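Local coordinates for uncharacterized protein MJ0764 (PDB 2B8M), which is of unknown function but belongs to the RmlC-like cupins and folds as a double-stranded beta-helix, a barrel that in many relatives holds a metal or small ligand, at residues 29-34 with 95-100; 40-45 with 83-88; 46-51 with 75-80. One frame throughout, in Å; residues are numbered along the deposited sequence.

Interaction 1: 29-34 with 95-100; sequences INHIVL and EFFVVK
Strands 29-34 and 95-100 pair as antiparallel neighbours inside the five-stranded sheet of the cupin barrel, their axes 4.6 Å apart, in a largely buried contact with its centre about 4 Å from the centre of the subunit. Asn-30 with Val-98 and Ile-32 with Phe-96 are the hydrogen-bonded pairs, each closed by two N-H...O=C bonds. On the face carrying Ile-32, Phe-96 and Val-98, which looks toward the second sheet, Ile-32 lies beside the Phe-96 ring and spreads over one of its faces: CB of Ile-32 sits 3.9 Å from the Phe-96 ring centroid in a CH-pi contact, offset toward the CZ end, while CG2 and CD1 reach its CE1 and CE2 carbons. The ring comes there because CG of Phe-96 stands between its backbone N and carbonyl carbon (chi1 57°). CD1 of Ile-32 goes on to CG2 of Val-98 at 3.8 Å, and Ile-86 of strand 83-87 packs against Phe-96 as well.

The other face bears His-31, Phe-97 and Glu-95. CD2 of His-31 stands over the rim of one face of Phe-97, 3.6 Å from its CE2, with the two ring planes oblique at 38°. NE2 of His-31 gives a nearly straight bond of 2.6 Å to OE2 of Glu-95, lying in the imidazole plane but meeting the carboxylate on its anti side. CG2 of Val-33 lies against the Glu-95 stem, 3.8 Å from CG. The ND1 of His-31 is bonded to Glu-19, and Phe-9 meets both His-31 and Phe-97. With a carboxylate at each ring nitrogen, the buried imidazole has its rotation fixed, and the paired acids would probably favour its doubly protonated, positively charged form.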
loop_
_atom_site.group_PDB
_atom_site.type_symbol
_atom_site.label_atom_id
_atom_site.label_comp_id
_atom_site.label_asym_id
_atom_site.label_seq_id
_atom_site.Cartn_x
_atom_site.Cartn_y
_atom_site.Cartn_z
ATOM N N ILE A 29 -3.535 -5.746 4.451
ATOM C CA ILE A 29 -3.726 -4.595 3.589
ATOM C C ILE A 29 -5.219 -4.368 3.397
ATOM O O ILE A 29 -5.940 -5.222 2.886
ATOM C CB ILE A 29 -3.000 -4.742 2.214
ATOM C CG1 ILE A 29 -1.517 -5.113 2.391
ATOM C CG2 ILE A 29 -3.151 -3.442 1.401
ATOM C CD1 ILE A 29 -0.773 -5.351 1.122
ATOM N N ASN A 30 -5.681 -3.194 3.804
ATOM C CA ASN A 30 -7.074 -2.788 3.651
ATOM C C ASN A 30 -7.174 -1.582 2.732
ATOM O O ASN A 30 -6.219 -0.813 2.594
ATOM C CB ASN A 30 -7.687 -2.505 5.034
ATOM C CG ASN A 30 -7.511 -3.644 5.971
ATOM O OD1 ASN A 30 -7.524 -4.812 5.553
ATOM N ND2 ASN A 30 -7.344 -3.347 7.251
ATOM N N HIS A 31 -8.346 -1.422 2.102
ATOM C CA HIS A 31 -8.639 -0.294 1.260
ATOM C C HIS A 31 -9.856 0.417 1.832
ATOM O O HIS A 31 -10.886 -0.199 2.071
ATOM C CB HIS A 31 -8.898 -0.767 -0.138
ATOM C CG HIS A 31 -9.402 0.305 -1.054
ATOM N ND1 HIS A 31 -10.661 0.267 -1.592
ATOM C CD2 HIS A 31 -8.828 1.445 -1.499
ATOM C CE1 HIS A 31 -10.835 1.329 -2.363
ATOM N NE2 HIS A 31 -9.731 2.049 -2.338
ATOM N N ILE A 32 -9.716 1.705 2.079
ATOM C CA ILE A 32 -10.776 2.475 2.723
ATOM C C ILE A 32 -11.125 3.732 1.895
ATOM O O ILE A 32 -10.244 4.443 1.430
ATOM C CB ILE A 32 -10.421 2.879 4.173
ATOM C CG1 ILE A 32 -10.126 1.602 4.992
ATOM C CG2 ILE A 32 -11.556 3.658 4.805
ATOM C CD1 ILE A 32 -9.628 1.825 6.320
ATOM N N VAL A 33 -12.427 3.940 1.714
ATOM C CA VAL A 33 -12.973 5.164 1.193
ATOM C C VAL A 33 -13.923 5.757 2.191
ATOM O O VAL A 33 -14.871 5.084 2.650
ATOM C CB VAL A 33 -13.683 4.940 -0.168
ATOM C CG1 VAL A 33 -14.190 6.262 -0.751
ATOM C CG2 VAL A 33 -12.731 4.262 -1.106
ATOM N N LEU A 34 -13.674 7.028 2.522
ATOM C CA LEU A 34 -14.546 7.779 3.413
ATOM C C LEU A 34 -15.000 8.997 2.700
ATOM O O LEU A 34 -14.201 9.907 2.412
ATOM C CB LEU A 34 -13.799 8.197 4.698
ATOM C CG LEU A 34 -13.281 7.061 5.579
ATOM C CD1 LEU A 34 -12.575 7.675 6.762
ATOM C CD2 LEU A 34 -14.426 6.158 6.037
ATOM N N GLU A 95 -9.515 8.521 0.216
ATOM C CA GLU A 95 -9.209 7.159 -0.155
ATOM C C GLU A 95 -7.786 6.825 0.280
ATOM O O GLU A 95 -6.846 7.541 -0.059
ATOM C CB GLU A 95 -9.383 6.958 -1.669
ATOM C CG GLU A 95 -9.273 5.520 -2.052
ATOM C CD GLU A 95 -9.497 5.263 -3.522
ATOM O OE1 GLU A 95 -9.755 6.237 -4.253
ATOM O OE2 GLU A 95 -9.399 4.087 -3.952
ATOM N N PHE A 96 -7.631 5.724 1.013
ATOM C CA PHE A 96 -6.301 5.285 1.479
ATOM C C PHE A 96 -6.204 3.771 1.561
ATOM O O PHE A 96 -7.229 3.079 1.625
ATOM C CB PHE A 96 -5.876 5.956 2.788
ATOM C CG PHE A 96 -6.807 5.753 3.906
ATOM C CD1 PHE A 96 -7.988 6.455 3.966
ATOM C CD2 PHE A 96 -6.517 4.861 4.920
ATOM C CE1 PHE A 96 -8.878 6.267 5.042
ATOM C CE2 PHE A 96 -7.379 4.651 5.972
ATOM C CZ PHE A 96 -8.578 5.344 6.030
ATOM N N PHE A 97 -4.975 3.278 1.551
ATOM C CA PHE A 97 -4.683 1.922 1.952
ATOM C C PHE A 97 -4.076 1.897 3.328
ATOM O O PHE A 97 -3.358 2.813 3.708
ATOM C CB PHE A 97 -3.746 1.231 0.967
ATOM C CG PHE A 97 -4.336 1.120 -0.406
ATOM C CD1 PHE A 97 -4.197 2.153 -1.331
ATOM C CD2 PHE A 97 -5.067 -0.010 -0.758
ATOM C CE1 PHE A 97 -4.788 2.035 -2.561
ATOM C CE2 PHE A 97 -5.631 -0.127 -2.002
ATOM C CZ PHE A 97 -5.505 0.887 -2.892
ATOM N N VAL A 98 -4.357 0.813 4.035
ATOM C CA VAL A 98 -3.807 0.564 5.346
ATOM C C VAL A 98 -2.926 -0.662 5.211
ATOM O O VAL A 98 -3.392 -1.685 4.751
ATOM C CB VAL A 98 -4.901 0.262 6.375
ATOM C CG1 VAL A 98 -4.317 -0.040 7.708
ATOM C CG2 VAL A 98 -5.876 1.427 6.500
ATOM N N VAL A 99 -1.649 -0.525 5.582
ATOM C CA VAL A 99 -0.702 -1.616 5.529
ATOM C C VAL A 99 -0.278 -1.883 6.960
ATOM O O VAL A 99 0.139 -0.984 7.687
ATOM C CB VAL A 99 0.529 -1.259 4.675
ATOM C CG1 VAL A 99 1.608 -2.345 4.804
ATOM C CG2 VAL A 99 0.135 -0.982 3.243
ATOM N N LYS A 100 -0.408 -3.126 7.391
ATOM C CA LYS A 100 -0.062 -3.469 8.760
ATOM C C LYS A 100 0.900 -4.634 8.734
ATOM O O LYS A 100 0.652 -5.657 8.092
ATOM C CB LYS A 100 -1.318 -3.792 9.573
ATOM C CG LYS A 100 -2.329 -2.661 9.652
ATOM C CD LYS A 100 -3.677 -3.169 10.091
ATOM C CE LYS A 100 -3.618 -3.782 11.451
ATOM N NZ LYS A 100 -4.942 -4.301 11.886
#

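Interaction 2: 40-45 with 83-88; sequences MPKHYS and KMLIQN. With EDO (1,2-ethanediol), chain H; SO4 (sulfate ion), chain C.
His-43 and Met-84, a selenomethionine, lie side by side and point the same way: CG of Met-84 stands over one face of the imidazole, 4.1 Å from its centroid in a CH-pi contact, and its selenium follows obliquely toward NE2. Both residues place CG between backbone N and carbonyl carbon (chi1 69° for His-43), which brings the ring and the selenoether chain together. Next along, the Tyr-44 ring crosses the Lys-83 stem, with CB of Lys-83 over one ring face, 3.8 Å from the centroid, and CD of Lys-83 3.7 Å from the phenol OH. Toward the other end CD1 of Leu-85 touches the carbonyl O of Met-40 at 3.3 Å.

These side chains hang on a short antiparallel pairing at the margin of the four-stranded sheet of the cupin barrel, where strand 43-44 is an outermost strand beside 83-87. His-43 and Met-84 form a hydrogen-bonded pair, N of Met-84 to O of His-43 being the shorter bond at 2.8 Å, and farther on N of Met-40 bonds to O of Ile-86. Between these points, where residues 40-42 are loop, a water bridges O of Pro-41 and N of Ile-86.

Within the protein the imidazole is held through ND1 of His-43, which donates to O of Pro-41 at 2.9 Å, in the ring plane but from above the carbonyl plane; in the crystal NE2 of His-43 also shares a hydrogen bond with O2 of an ethanediol at 2.9 Å. That molecule, probably from the crystallisation liquor, also touches the Met-84 selenium and may mark the barrel pocket. Outside, NZ of Lys-42 bonds to a sulfate, and a water bonded to the same sulfate is held weakly by NZ of Lys-42 and NZ of Lys-83. On the neighbouring strand 57-62, Leu-62 packs beside Met-84.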
loop_
_atom_site.group_PDB
_atom_site.type_symbol
_atom_site.label_atom_id
_atom_site.label_comp_id
_atom_site.label_asym_id
_atom_site.label_seq_id
_atom_site.Cartn_x
_atom_site.Cartn_y
_atom_site.Cartn_z
HETATM N N MSE A 40 -13.630 6.506 10.769
HETATM C CA MSE A 40 -13.383 5.149 11.268
HETATM C C MSE A 40 -13.488 5.074 12.805
HETATM O O MSE A 40 -13.415 6.081 13.501
HETATM C CB MSE A 40 -12.000 4.662 10.834
HETATM C CG MSE A 40 -11.761 4.668 9.345
HETATM SE SE MSE A 40 -12.898 3.389 8.456
HETATM C CE MSE A 40 -12.058 1.708 9.099
ATOM N N PRO A 41 -13.638 3.852 13.348
ATOM C CA PRO A 41 -13.708 3.726 14.808
ATOM C C PRO A 41 -12.433 4.194 15.483
ATOM O O PRO A 41 -11.338 3.981 14.942
ATOM C CB PRO A 41 -13.913 2.212 15.013
ATOM C CG PRO A 41 -14.591 1.790 13.755
ATOM C CD PRO A 41 -13.811 2.547 12.712
ATOM N N LYS A 42 -12.573 4.817 16.643
ATOM C CA LYS A 42 -11.411 5.123 17.470
ATOM C C LYS A 42 -10.895 3.843 18.104
ATOM O O LYS A 42 -11.666 3.035 18.615
ATOM C CB LYS A 42 -11.736 6.137 18.564
ATOM C CG LYS A 42 -10.511 6.559 19.364
ATOM C CD LYS A 42 -10.825 7.606 20.393
ATOM C CE LYS A 42 -10.989 8.944 19.752
ATOM N NZ LYS A 42 -10.866 10.028 20.774
ATOM N N HIS A 43 -9.587 3.659 18.067
ATOM C CA HIS A 43 -8.988 2.414 18.541
ATOM C C HIS A 43 -7.492 2.585 18.673
ATOM O O HIS A 43 -6.929 3.540 18.178
ATOM C CB HIS A 43 -9.284 1.250 17.569
ATOM C CG HIS A 43 -8.594 1.363 16.250
ATOM N ND1 HIS A 43 -8.993 2.261 15.284
ATOM C CD2 HIS A 43 -7.517 0.716 15.741
ATOM C CE1 HIS A 43 -8.206 2.145 14.228
ATOM N NE2 HIS A 43 -7.304 1.214 14.477
ATOM N N TYR A 44 -6.861 1.632 19.337
ATOM C CA TYR A 44 -5.389 1.573 19.430
ATOM C C TYR A 44 -4.904 0.656 18.338
ATOM O O TYR A 44 -5.446 -0.459 18.153
ATOM C CB TYR A 44 -4.965 0.993 20.763
ATOM C CG TYR A 44 -5.147 1.948 21.905
ATOM C CD1 TYR A 44 -6.428 2.242 22.392
ATOM C CD2 TYR A 44 -4.060 2.611 22.455
ATOM C CE1 TYR A 44 -6.605 3.156 23.425
ATOM C CE2 TYR A 44 -4.217 3.514 23.489
ATOM C CZ TYR A 44 -5.489 3.774 23.988
ATOM O OH TYR A 44 -5.629 4.680 25.014
ATOM N N SER A 45 -3.870 1.086 17.624
ATOM C CA SER A 45 -3.336 0.274 16.541
ATOM C C SER A 45 -2.909 -1.058 17.083
ATOM O O SER A 45 -2.289 -1.107 18.141
ATOM C CB SER A 45 -2.124 0.938 15.905
ATOM O OG SER A 45 -1.240 1.369 16.922
ATOM N N LYS A 83 -3.368 5.202 20.184
ATOM C CA LYS A 83 -4.765 5.569 20.014
ATOM C C LYS A 83 -4.913 6.488 18.832
ATOM O O LYS A 83 -4.236 7.543 18.769
ATOM C CB LYS A 83 -5.301 6.268 21.243
ATOM C CG LYS A 83 -6.779 6.526 21.184
ATOM C CD LYS A 83 -7.374 6.769 22.557
ATOM C CE LYS A 83 -6.673 7.862 23.331
ATOM N NZ LYS A 83 -7.326 8.171 24.607
HETATM N N MSE A 84 -5.749 6.072 17.893
HETATM C CA MSE A 84 -5.943 6.832 16.673
HETATM C C MSE A 84 -7.388 6.987 16.249
HETATM O O MSE A 84 -8.274 6.159 16.548
HETATM C CB MSE A 84 -5.211 6.189 15.503
HETATM C CG MSE A 84 -5.626 4.753 15.258
HETATM SE SE MSE A 84 -4.475 3.843 13.952
HETATM C CE MSE A 84 -4.862 4.923 12.495
ATOM N N LEU A 85 -7.612 8.095 15.568
ATOM C CA LEU A 85 -8.874 8.344 14.891
ATOM C C LEU A 85 -8.620 8.939 13.508
ATOM O O LEU A 85 -7.850 9.916 13.384
ATOM C CB LEU A 85 -9.672 9.340 15.672
ATOM C CG LEU A 85 -10.988 9.785 15.057
ATOM C CD1 LEU A 85 -11.885 8.591 14.920
ATOM C CD2 LEU A 85 -11.589 10.900 15.840
ATOM N N ILE A 86 -9.265 8.334 12.506
ATOM C CA ILE A 86 -9.236 8.800 11.141
ATOM C C ILE A 86 -10.575 9.339 10.765
ATOM O O ILE A 86 -11.575 8.615 10.785
ATOM C CB ILE A 86 -8.874 7.655 10.166
ATOM C CG1 ILE A 86 -7.427 7.191 10.397
ATOM C CG2 ILE A 86 -9.027 8.061 8.719
ATOM C CD1 ILE A 86 -7.105 5.900 9.646
ATOM N N GLN A 87 -10.577 10.586 10.338
ATOM C CA GLN A 87 -11.773 11.281 9.882
ATOM C C GLN A 87 -11.553 11.907 8.514
ATOM O O GLN A 87 -10.432 12.285 8.169
ATOM C CB GLN A 87 -12.147 12.407 10.841
ATOM C CG GLN A 87 -12.368 12.030 12.283
ATOM C CD GLN A 87 -12.569 13.271 13.091
ATOM O OE1 GLN A 87 -13.702 13.614 13.490
ATOM N NE2 GLN A 87 -11.486 13.987 13.320
ATOM N N ASN A 88 -12.616 11.959 7.701
ATOM C CA ASN A 88 -12.646 12.840 6.570
ATOM C C ASN A 88 -13.554 14.013 6.804
ATOM O O ASN A 88 -14.779 13.933 6.679
ATOM C CB ASN A 88 -13.048 12.120 5.284
ATOM C CG ASN A 88 -13.010 13.037 4.057
ATOM O OD1 ASN A 88 -12.443 14.137 4.090
ATOM N ND2 ASN A 88 -13.659 12.617 3.001
HETATM C C1 EDO H . -5.930 1.461 10.205
HETATM O O1 EDO H . -7.236 1.971 9.976
HETATM C C2 EDO H . -5.561 1.512 11.673
HETATM O O2 EDO H . -5.684 0.233 12.289
HETATM S S SO4 C . -13.669 10.453 22.811
HETATM O O1 SO4 C . -12.459 10.798 23.559
HETATM O O2 SO4 C . -14.399 11.705 22.487
HETATM O O3 SO4 C . -13.228 9.811 21.564
HETATM O O4 SO4 C . -14.562 9.596 23.624
HETATM O O HOH W 1 -9.656 5.473 13.262
HETATM O O HOH W 2 -10.512 8.827 23.962
#

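Interaction 3: 46-51 with 75-80; sequences NSYVHL and IVYVPF. With SO4 (sulfate ion), chain B.
Val-49 faces Val-78 and Leu-51 faces Val-76 across two hydrogen-bonded antiparallel pairs; CB of Val-49 lies 4.1 Å from CB of Val-78, and CD1 of Leu-51 also reaches CG2 of Val-78. Leu-60 and Leu-62 of strand 57-62 cover this apolar face, so it belongs to the interior between the two sheets of the cupin barrel. Four backbone bonds close the pairs, while strand 75-78 carries the sheet on into the second subunit. On the reverse face the imidazole of His-50 has CD1 of Tyr-77 over it, 3.4 Å from NE2, with ring planes 32° apart.

Past the strand, CB of Phe-80 stands almost centrally over one face of Tyr-48, 3.6 Å from its centroid. With CG of Tyr-48 beside its backbone N (chi1 -63°), the ring edge meets OH of Tyr-77, 3.3 Å from CD1. His-26 of the second subunit stacks on Tyr-48. With the ring cut back to an alanine here, both that imidazole and CB of Phe-80 would probably be left without the surface they pack on. At the polar end Asn-46 turns its OD1 to Lys-100, and its ND2 donates to sulfate O4 at 3.1 Å.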
loop_
_atom_site.group_PDB
_atom_site.type_symbol
_atom_site.label_atom_id
_atom_site.label_comp_id
_atom_site.label_asym_id
_atom_site.label_seq_id
_atom_site.Cartn_x
_atom_site.Cartn_y
_atom_site.Cartn_z
ATOM N N ASN A 46 -3.233 -2.146 16.379
ATOM C CA ASN A 46 -2.831 -3.482 16.834
ATOM C C ASN A 46 -1.657 -4.051 16.044
ATOM O O ASN A 46 -1.307 -5.211 16.208
ATOM C CB ASN A 46 -3.997 -4.487 16.836
ATOM C CG ASN A 46 -4.593 -4.740 15.450
ATOM O OD1 ASN A 46 -4.139 -4.210 14.416
ATOM N ND2 ASN A 46 -5.626 -5.574 15.429
ATOM N N SER A 47 -1.056 -3.217 15.217
ATOM C CA SER A 47 0.263 -3.490 14.694
ATOM C C SER A 47 0.871 -2.185 14.290
ATOM O O SER A 47 0.304 -1.118 14.522
ATOM C CB SER A 47 0.204 -4.463 13.510
ATOM O OG SER A 47 1.495 -4.989 13.115
ATOM N N TYR A 48 2.019 -2.264 13.612
ATOM C CA TYR A 48 2.660 -1.103 13.038
ATOM C C TYR A 48 1.938 -0.759 11.735
ATOM O O TYR A 48 1.728 -1.620 10.863
ATOM C CB TYR A 48 4.157 -1.364 12.812
ATOM C CG TYR A 48 4.876 -1.603 14.077
ATOM C CD1 TYR A 48 5.398 -0.548 14.814
ATOM C CD2 TYR A 48 4.979 -2.892 14.588
ATOM C CE1 TYR A 48 6.050 -0.804 16.013
ATOM C CE2 TYR A 48 5.596 -3.137 15.769
ATOM C CZ TYR A 48 6.136 -2.081 16.487
ATOM O OH TYR A 48 6.754 -2.327 17.720
ATOM N N VAL A 49 1.541 0.507 11.606
ATOM C CA VAL A 49 0.594 0.944 10.548
ATOM C C VAL A 49 1.216 1.957 9.621
ATOM O O VAL A 49 1.888 2.885 10.063
ATOM C CB VAL A 49 -0.678 1.571 11.162
ATOM C CG1 VAL A 49 -1.650 2.150 10.081
ATOM C CG2 VAL A 49 -1.377 0.569 12.054
ATOM N N HIS A 50 0.954 1.773 8.334
ATOM C CA HIS A 50 1.167 2.798 7.323
ATOM C C HIS A 50 -0.082 3.039 6.498
ATOM O O HIS A 50 -0.710 2.100 6.013
ATOM C CB HIS A 50 2.339 2.476 6.392
ATOM C CG HIS A 50 3.664 2.496 7.060
ATOM N ND1 HIS A 50 4.147 1.412 7.759
ATOM C CD2 HIS A 50 4.595 3.477 7.184
ATOM C CE1 HIS A 50 5.345 1.713 8.244
ATOM N NE2 HIS A 50 5.615 2.969 7.951
ATOM N N LEU A 51 -0.417 4.312 6.392
ATOM C CA LEU A 51 -1.616 4.810 5.757
ATOM C C LEU A 51 -1.153 5.433 4.447
ATOM O O LEU A 51 -0.425 6.409 4.447
ATOM C CB LEU A 51 -2.294 5.877 6.658
ATOM C CG LEU A 51 -2.666 5.355 8.045
ATOM C CD1 LEU A 51 -3.193 6.505 8.891
ATOM C CD2 LEU A 51 -3.672 4.235 7.931
ATOM N N ILE A 75 2.316 9.107 2.856
ATOM C CA ILE A 75 2.237 7.860 3.568
ATOM C C ILE A 75 2.538 8.217 4.996
ATOM O O ILE A 75 3.555 8.854 5.274
ATOM C CB ILE A 75 3.257 6.838 3.061
ATOM C CG1 ILE A 75 3.035 6.542 1.597
ATOM C CG2 ILE A 75 3.253 5.583 3.949
ATOM C CD1 ILE A 75 4.070 5.599 1.035
ATOM N N VAL A 76 1.626 7.846 5.881
ATOM C CA VAL A 76 1.746 8.197 7.288
ATOM C C VAL A 76 1.928 6.938 8.124
ATOM O O VAL A 76 1.084 6.030 8.100
ATOM C CB VAL A 76 0.525 8.987 7.795
ATOM C CG1 VAL A 76 0.719 9.349 9.301
ATOM C CG2 VAL A 76 0.251 10.214 6.969
ATOM N N TYR A 77 3.017 6.896 8.885
ATOM C CA TYR A 77 3.312 5.819 9.821
ATOM C C TYR A 77 2.672 6.094 11.167
ATOM O O TYR A 77 2.857 7.182 11.723
ATOM C CB TYR A 77 4.811 5.722 10.049
ATOM C CG TYR A 77 5.229 4.849 11.207
ATOM C CD1 TYR A 77 4.921 3.499 11.239
ATOM C CD2 TYR A 77 5.947 5.387 12.266
ATOM C CE1 TYR A 77 5.351 2.705 12.301
ATOM C CE2 TYR A 77 6.381 4.610 13.320
ATOM C CZ TYR A 77 6.089 3.272 13.333
ATOM O OH TYR A 77 6.514 2.535 14.418
ATOM N N VAL A 78 1.946 5.117 11.694
ATOM C CA VAL A 78 1.443 5.182 13.082
ATOM C C VAL A 78 2.023 3.964 13.792
ATOM O O VAL A 78 1.830 2.850 13.354
ATOM C CB VAL A 78 -0.101 5.128 13.209
ATOM C CG1 VAL A 78 -0.508 5.232 14.671
ATOM C CG2 VAL A 78 -0.747 6.216 12.389
ATOM N N PRO A 79 2.738 4.179 14.889
ATOM C CA PRO A 79 3.260 3.048 15.624
ATOM C C PRO A 79 2.167 2.142 16.200
ATOM O O PRO A 79 1.030 2.566 16.419
ATOM C CB PRO A 79 4.089 3.713 16.749
ATOM C CG PRO A 79 4.299 5.121 16.306
ATOM C CD PRO A 79 3.139 5.471 15.472
ATOM N N PHE A 80 2.579 0.921 16.505
ATOM C CA PHE A 80 1.845 -0.025 17.323
ATOM C C PHE A 80 1.463 0.541 18.702
ATOM O O PHE A 80 2.258 1.219 19.370
ATOM C CB PHE A 80 2.704 -1.290 17.427
ATOM C CG PHE A 80 2.204 -2.312 18.377
ATOM C CD1 PHE A 80 0.975 -2.921 18.183
ATOM C CD2 PHE A 80 2.960 -2.672 19.472
ATOM C CE1 PHE A 80 0.520 -3.882 19.057
ATOM C CE2 PHE A 80 2.510 -3.637 20.363
ATOM C CZ PHE A 80 1.275 -4.244 20.147
HETATM S S SO4 B . -7.671 -6.400 12.561
HETATM O O1 SO4 B . -6.521 -7.301 12.683
HETATM O O2 SO4 B . -8.203 -6.466 11.196
HETATM O O3 SO4 B . -8.721 -6.783 13.504
HETATM O O4 SO4 B . -7.258 -5.034 12.853
#

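Overall arrangement
The three contacts nest along the chain: interaction 3 lies within the loop closed by interaction 2, and that within the loop closed by interaction 1. Their centres are 11 to 13 Å apart. Interactions 1 and 3 share the five-stranded sheet, where strands 93-100 and 49-55 are neighbours and N of Val-99 probably bonds to O of His-50; interaction 2 belongs to the four-stranded sheet. Ile-86 bridges the sheets by packing on Leu-51, while Ser-45 OG probably bonds to Pro-79 O. Such nested antiparallel pairing, spread over two facing sheets, fits the double-stranded beta-helix of the cupins. Interactions 1 and 3 also meet the second subunit, so one wall of the barrel contributes to the dimer contact.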